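Local coordinates for conserved uncharacterized archaeal protein (Methanococcus maripaludis S2, PDB 2QZG), which is of unknown function and belongs to the archaeal UPF0147 family, folding as a compact domain built of four helices, at residues M22-V27 against A39-K44; N45-E50 against A59-Y64. One frame throughout, in Å; residues are numbered along the deposited sequence.

Contact 1. Residues M22-V27 against A39-K44; sequences MLEEIV and AADNAK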
loop_
_atom_site.group_PDB
_atom_site.type_symbol
_atom_site.label_atom_id
_atom_site.label_comp_id
_atom_site.label_asym_id
_atom_site.label_seq_id
_atom_site.Cartn_x
_atom_site.Cartn_y
_atom_site.Cartn_z
HETATM N N MSE C 22 7.423 -1.568 -7.291
HETATM C CA MSE C 22 6.995 -2.639 -6.393
HETATM C C MSE C 22 6.690 -3.918 -7.163
HETATM O O MSE C 22 7.061 -5.008 -6.732
HETATM C CB MSE C 22 5.798 -2.210 -5.555
HETATM C CG MSE C 22 6.161 -1.428 -4.341
HETATM SE SE MSE C 22 4.499 -0.776 -3.523
HETATM C CE MSE C 22 4.172 0.656 -4.747
ATOM N N LEU C 23 6.033 -3.773 -8.312
ATOM C CA LEU C 23 5.790 -4.898 -9.212
ATOM C C LEU C 23 7.087 -5.534 -9.710
ATOM O O LEU C 23 7.205 -6.758 -9.771
ATOM C CB LEU C 23 4.899 -4.465 -10.382
ATOM C CG LEU C 23 3.402 -4.328 -10.064
ATOM C CD1 LEU C 23 2.676 -3.588 -11.188
ATOM C CD2 LEU C 23 2.785 -5.688 -9.828
ATOM N N GLU C 24 8.065 -4.709 -10.057
ATOM C CA GLU C 24 9.362 -5.215 -10.533
ATOM C C GLU C 24 10.090 -6.041 -9.480
ATOM O O GLU C 24 10.836 -6.967 -9.818
ATOM C CB GLU C 24 10.237 -4.071 -11.051
ATOM C CG GLU C 24 11.474 -4.495 -11.877
ATOM C CD GLU C 24 11.163 -5.465 -13.025
ATOM O OE1 GLU C 24 10.137 -5.278 -13.730
ATOM O OE2 GLU C 24 11.945 -6.425 -13.220
ATOM N N GLU C 25 9.855 -5.713 -8.213
ATOM C CA GLU C 25 10.426 -6.437 -7.081
ATOM C C GLU C 25 9.999 -7.912 -7.097
ATOM O O GLU C 25 10.836 -8.811 -6.982
ATOM C CB GLU C 25 10.041 -5.751 -5.762
ATOM C CG GLU C 25 10.861 -6.179 -4.536
ATOM C CD GLU C 25 10.588 -5.303 -3.307
ATOM O OE1 GLU C 25 9.663 -4.463 -3.355
ATOM O OE2 GLU C 25 11.304 -5.450 -2.291
ATOM N N ILE C 26 8.700 -8.154 -7.262
ATOM C CA ILE C 26 8.152 -9.512 -7.404
ATOM C C ILE C 26 8.657 -10.211 -8.674
ATOM O O ILE C 26 8.937 -11.418 -8.662
ATOM C CB ILE C 26 6.624 -9.472 -7.491
ATOM C CG1 ILE C 26 6.015 -8.820 -6.219
ATOM C CG2 ILE C 26 6.068 -10.867 -7.779
ATOM C CD1 ILE C 26 4.504 -8.587 -6.316
ATOM N N VAL C 27 8.734 -9.456 -9.768
ATOM C CA VAL C 27 9.213 -9.976 -11.057
ATOM C C VAL C 27 10.618 -10.554 -10.911
ATOM O O VAL C 27 10.899 -11.638 -11.419
ATOM C CB VAL C 27 9.126 -8.911 -12.197
ATOM C CG1 VAL C 27 9.844 -9.375 -13.497
ATOM C CG2 VAL C 27 7.668 -8.589 -12.518
ATOM N N ALA C 39 2.664 -12.830 -13.968
ATOM C CA ALA C 39 1.467 -12.036 -13.666
ATOM C C ALA C 39 1.797 -10.615 -13.199
ATOM O O ALA C 39 1.099 -9.658 -13.560
ATOM C CB ALA C 39 0.589 -12.734 -12.634
ATOM N N ALA C 40 2.851 -10.486 -12.404
ATOM C CA ALA C 40 3.295 -9.188 -11.920
ATOM C C ALA C 40 3.950 -8.352 -13.044
ATOM O O ALA C 40 3.941 -7.115 -13.021
ATOM C CB ALA C 40 4.245 -9.367 -10.756
ATOM N N ASP C 41 4.504 -9.029 -14.037
ATOM C CA ASP C 41 5.048 -8.315 -15.189
ATOM C C ASP C 41 3.921 -7.887 -16.120
ATOM O O ASP C 41 3.909 -6.765 -16.642
ATOM C CB ASP C 41 6.104 -9.147 -15.896
ATOM C CG ASP C 41 7.197 -8.283 -16.461
ATOM O OD1 ASP C 41 7.451 -7.214 -15.854
ATOM O OD2 ASP C 41 7.777 -8.639 -17.512
ATOM N N ASN C 42 2.939 -8.768 -16.258
ATOM C CA ASN C 42 1.726 -8.473 -17.007
ATOM C C ASN C 42 0.993 -7.251 -16.464
ATOM O O ASN C 42 0.543 -6.374 -17.223
ATOM C CB ASN C 42 0.828 -9.705 -17.011
ATOM C CG ASN C 42 1.425 -10.855 -17.815
ATOM O OD1 ASN C 42 2.355 -10.658 -18.600
ATOM N ND2 ASN C 42 0.895 -12.053 -17.622
ATOM N N ALA C 43 0.891 -7.187 -15.140
ATOM C CA ALA C 43 0.243 -6.062 -14.463
ATOM C C ALA C 43 1.030 -4.773 -14.698
ATOM O O ALA C 43 0.456 -3.710 -14.997
ATOM C CB ALA C 43 0.139 -6.352 -12.979
ATOM N N LYS C 44 2.352 -4.879 -14.586
ATOM C CA LYS C 44 3.235 -3.744 -14.795
ATOM C C LYS C 44 3.130 -3.176 -16.222
ATOM O O LYS C 44 3.071 -1.956 -16.404
ATOM C CB LYS C 44 4.672 -4.140 -14.442
ATOM C CG LYS C 44 5.632 -2.972 -14.408
ATOM C CD LYS C 44 7.070 -3.426 -14.173
ATOM C CE LYS C 44 7.999 -2.610 -15.044
ATOM N NZ LYS C 44 9.449 -2.951 -14.938
#
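L23 and A40 face each other where helices 12-27 and 34-46 pack nearly antiparallel; over these short segments the axes come within 8.5 Å and their directions differ by 154°. The apolar part centres on A40. L23 lies over the backbone of the second helix: CD2 reaches A40 O at 3.7 Å, and CD1 reaches K44 N at 3.6 Å. A43 packs more loosely, its CB 4.2 Å from L23 CD1. A40 CB is met by I26 CG2 at 3.8 Å and, from a direction about at right angles, by V27 CG2. That V27 branch, set anti to its own carbonyl carbon because CG1 takes the position anti to N (chi1 171°), meets D41 N at 3.5 Å, while CG1 lies over the face of the D41 carboxylate.

The polar part is one salt bridge at the border. K44 NZ donates to E24 OE1 at 2.7 Å, from 39° out of the carboxylate plane, while D41 OD1 stands 3.9 Å from E24 OE1. A glutamine in place of E24 would probably leave the K44 ammonium without its charged mate in this pair. I26 packs on I82 and I85 of helix 76-90, and L23 on L65 of helix 54-68. The ammonium probably eases the repulsion between the two carboxylates, and the small A40 is consistent with the close axes.

Contact 2. Residues N45-E50 against A59-Y64; sequences NALHNE and ATAIQY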
loop_
_atom_site.group_PDB
_atom_site.type_symbol
_atom_site.label_atom_id
_atom_site.label_comp_id
_atom_site.label_asym_id
_atom_site.label_seq_id
_atom_site.Cartn_x
_atom_site.Cartn_y
_atom_site.Cartn_z
ATOM N N ASN C 45 3.102 -4.053 -17.229
ATOM C CA ASN C 45 2.945 -3.598 -18.605
ATOM C C ASN C 45 1.547 -3.062 -18.907
ATOM O O ASN C 45 1.400 -2.196 -19.748
ATOM C CB ASN C 45 3.321 -4.707 -19.597
ATOM C CG ASN C 45 4.790 -5.061 -19.536
ATOM O OD1 ASN C 45 5.644 -4.189 -19.454
ATOM N ND2 ASN C 45 5.088 -6.347 -19.582
ATOM N N ALA C 46 0.533 -3.601 -18.237
ATOM C CA ALA C 46 -0.842 -3.074 -18.325
ATOM C C ALA C 46 -0.922 -1.584 -17.969
ATOM O O ALA C 46 -1.695 -0.842 -18.571
ATOM C CB ALA C 46 -1.790 -3.890 -17.434
ATOM N N LEU C 47 -0.106 -1.158 -17.004
ATOM C CA LEU C 47 -0.057 0.250 -16.558
ATOM C C LEU C 47 0.474 1.219 -17.589
ATOM O O LEU C 47 0.230 2.419 -17.486
ATOM C CB LEU C 47 0.794 0.404 -15.299
ATOM C CG LEU C 47 0.247 -0.170 -14.011
ATOM C CD1 LEU C 47 1.266 0.007 -12.898
ATOM C CD2 LEU C 47 -1.076 0.515 -13.657
ATOM N N HIS C 48 1.220 0.700 -18.555
ATOM C CA HIS C 48 1.815 1.504 -19.599
ATOM C C HIS C 48 1.132 1.266 -20.944
ATOM O O HIS C 48 1.676 1.592 -21.993
ATOM C CB HIS C 48 3.322 1.212 -19.665
ATOM C CG HIS C 48 4.041 1.538 -18.393
ATOM N ND1 HIS C 48 4.065 0.685 -17.310
ATOM C CD2 HIS C 48 4.727 2.645 -18.015
ATOM C CE1 HIS C 48 4.751 1.244 -16.328
ATOM N NE2 HIS C 48 5.159 2.436 -16.729
ATOM N N ASN C 49 -0.064 0.691 -20.913
ATOM C CA ASN C 49 -0.839 0.541 -22.129
ATOM C C ASN C 49 -1.501 1.875 -22.426
ATOM O O ASN C 49 -2.613 2.128 -21.966
ATOM C CB ASN C 49 -1.867 -0.597 -22.012
ATOM C CG ASN C 49 -2.601 -0.864 -23.325
ATOM O OD1 ASN C 49 -2.291 -0.266 -24.348
ATOM N ND2 ASN C 49 -3.579 -1.764 -23.293
ATOM N N GLU C 50 -0.800 2.724 -23.185
ATOM C CA GLU C 50 -1.220 4.121 -23.437
ATOM C C GLU C 50 -2.423 4.222 -24.384
ATOM O O GLU C 50 -2.911 5.316 -24.723
ATOM C CB GLU C 50 -0.041 4.952 -23.938
ATOM C CG GLU C 50 1.006 5.279 -22.860
ATOM C CD GLU C 50 1.951 6.399 -23.292
ATOM O OE1 GLU C 50 2.225 6.509 -24.508
ATOM O OE2 GLU C 50 2.418 7.174 -22.419
ATOM N N ALA C 59 -7.231 -0.970 -13.423
ATOM C CA ALA C 59 -8.140 -2.094 -13.269
ATOM C C ALA C 59 -7.618 -3.353 -13.945
ATOM O O ALA C 59 -7.771 -4.449 -13.416
ATOM C CB ALA C 59 -9.479 -1.734 -13.844
ATOM N N THR C 60 -7.058 -3.189 -15.138
ATOM C CA THR C 60 -6.446 -4.295 -15.879
ATOM C C THR C 60 -5.279 -4.877 -15.069
ATOM O O THR C 60 -5.140 -6.101 -14.974
ATOM C CB THR C 60 -5.951 -3.826 -17.243
ATOM O OG1 THR C 60 -7.040 -3.186 -17.930
ATOM C CG2 THR C 60 -5.409 -5.004 -18.094
ATOM N N ALA C 61 -4.454 -3.997 -14.500
ATOM C CA ALA C 61 -3.342 -4.424 -13.656
ATOM C C ALA C 61 -3.852 -5.124 -12.393
ATOM O O ALA C 61 -3.315 -6.162 -11.992
ATOM C CB ALA C 61 -2.493 -3.248 -13.301
ATOM N N ILE C 62 -4.901 -4.567 -11.782
ATOM C CA ILE C 62 -5.512 -5.183 -10.611
ATOM C C ILE C 62 -6.016 -6.562 -10.978
ATOM O O ILE C 62 -5.836 -7.501 -10.209
ATOM C CB ILE C 62 -6.667 -4.335 -10.022
ATOM C CG1 ILE C 62 -6.113 -3.078 -9.348
ATOM C CG2 ILE C 62 -7.499 -5.157 -9.052
ATOM C CD1 ILE C 62 -7.193 -2.025 -9.022
ATOM N N GLN C 63 -6.639 -6.665 -12.154
ATOM C CA GLN C 63 -7.233 -7.915 -12.621
ATOM C C GLN C 63 -6.197 -9.022 -12.734
ATOM O O GLN C 63 -6.435 -10.127 -12.263
ATOM C CB GLN C 63 -7.936 -7.721 -13.966
ATOM C CG GLN C 63 -8.845 -8.859 -14.356
ATOM C CD GLN C 63 -10.279 -8.640 -13.914
ATOM O OE1 GLN C 63 -11.009 -7.834 -14.512
ATOM N NE2 GLN C 63 -10.709 -9.376 -12.886
ATOM N N TYR C 64 -5.057 -8.726 -13.358
ATOM C CA TYR C 64 -3.935 -9.680 -13.419
ATOM C C TYR C 64 -3.555 -10.211 -12.039
ATOM O O TYR C 64 -3.340 -11.397 -11.862
ATOM C CB TYR C 64 -2.694 -9.056 -14.071
ATOM C CG TYR C 64 -2.709 -9.077 -15.582
ATOM C CD1 TYR C 64 -2.647 -10.287 -16.287
ATOM C CD2 TYR C 64 -2.787 -7.891 -16.313
ATOM C CE1 TYR C 64 -2.662 -10.309 -17.697
ATOM C CE2 TYR C 64 -2.806 -7.904 -17.722
ATOM C CZ TYR C 64 -2.743 -9.114 -18.401
ATOM O OH TYR C 64 -2.762 -9.124 -19.787
#
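This contact belongs to the helical hairpin formed by helices 34-46 and 54-68, at the end where the first helix gives way to the connecting turn. A type I beta turn runs from A46 to N49, supported by the backbone bond from N49 N to A46 O, and N49 then forms the centre of an inverse gamma turn as the chain leaves the helix. The two segments bury 150 Å² between them, and all the contacts across are apolar packing.

A46 carries most of it. It pairs with A61 at a CA to CA distance of 5.5 Å, a close approach that two methyl side chains allow. A46 CB points into the second helix and touches three residues of its near face: T60 CG2 at 3.8 Å, A61 N at 4.0 Å and, one turn on from T60, the ring of Y64. With T60 OG1 beside the backbone N (chi1 -54°), the methyl CG2 is left anti to that N and can be offered to A46, while OG1 is hydrogen-bonded to V56 O within its own helix.

L47 adds a second point of packing, on the A61 methyl. Its CD2 lies 4.0 Å from A61 CB, and the side chain also rests on I19 and S20 of helix 12-27 and on L89 of helix 76-90, so the leucine joins the hairpin to both remaining helices. N49 O, farther along the turn, accepts a hydrogen bond from R57 NE. The Y64 ring meets A46 with its edge: CE2 stands 4.2 Å from A46 CB, which lies near the ring plane.

Contact 1 and contact 2 follow in series along the chain and share helix 34-46, which packs against helix 12-27 through A39-K44 and, in contact 2, against helix 54-68 through A46 near its end. Their centres are about 10 Å apart, and they touch directly: A43 O lies 3.4 Å from A61 CB, and N42 CB lies 3.6 Å from Y64 CD1. The Y64 side chain also approaches the backbone of contact 1, with CD2 3.9 Å from A43 N. Helix 76-90 meets both, through I26 in contact 1 and through L47 and A61 in contact 2. No active site is known here, so the pair is best read as continuous packing of one four-helix domain.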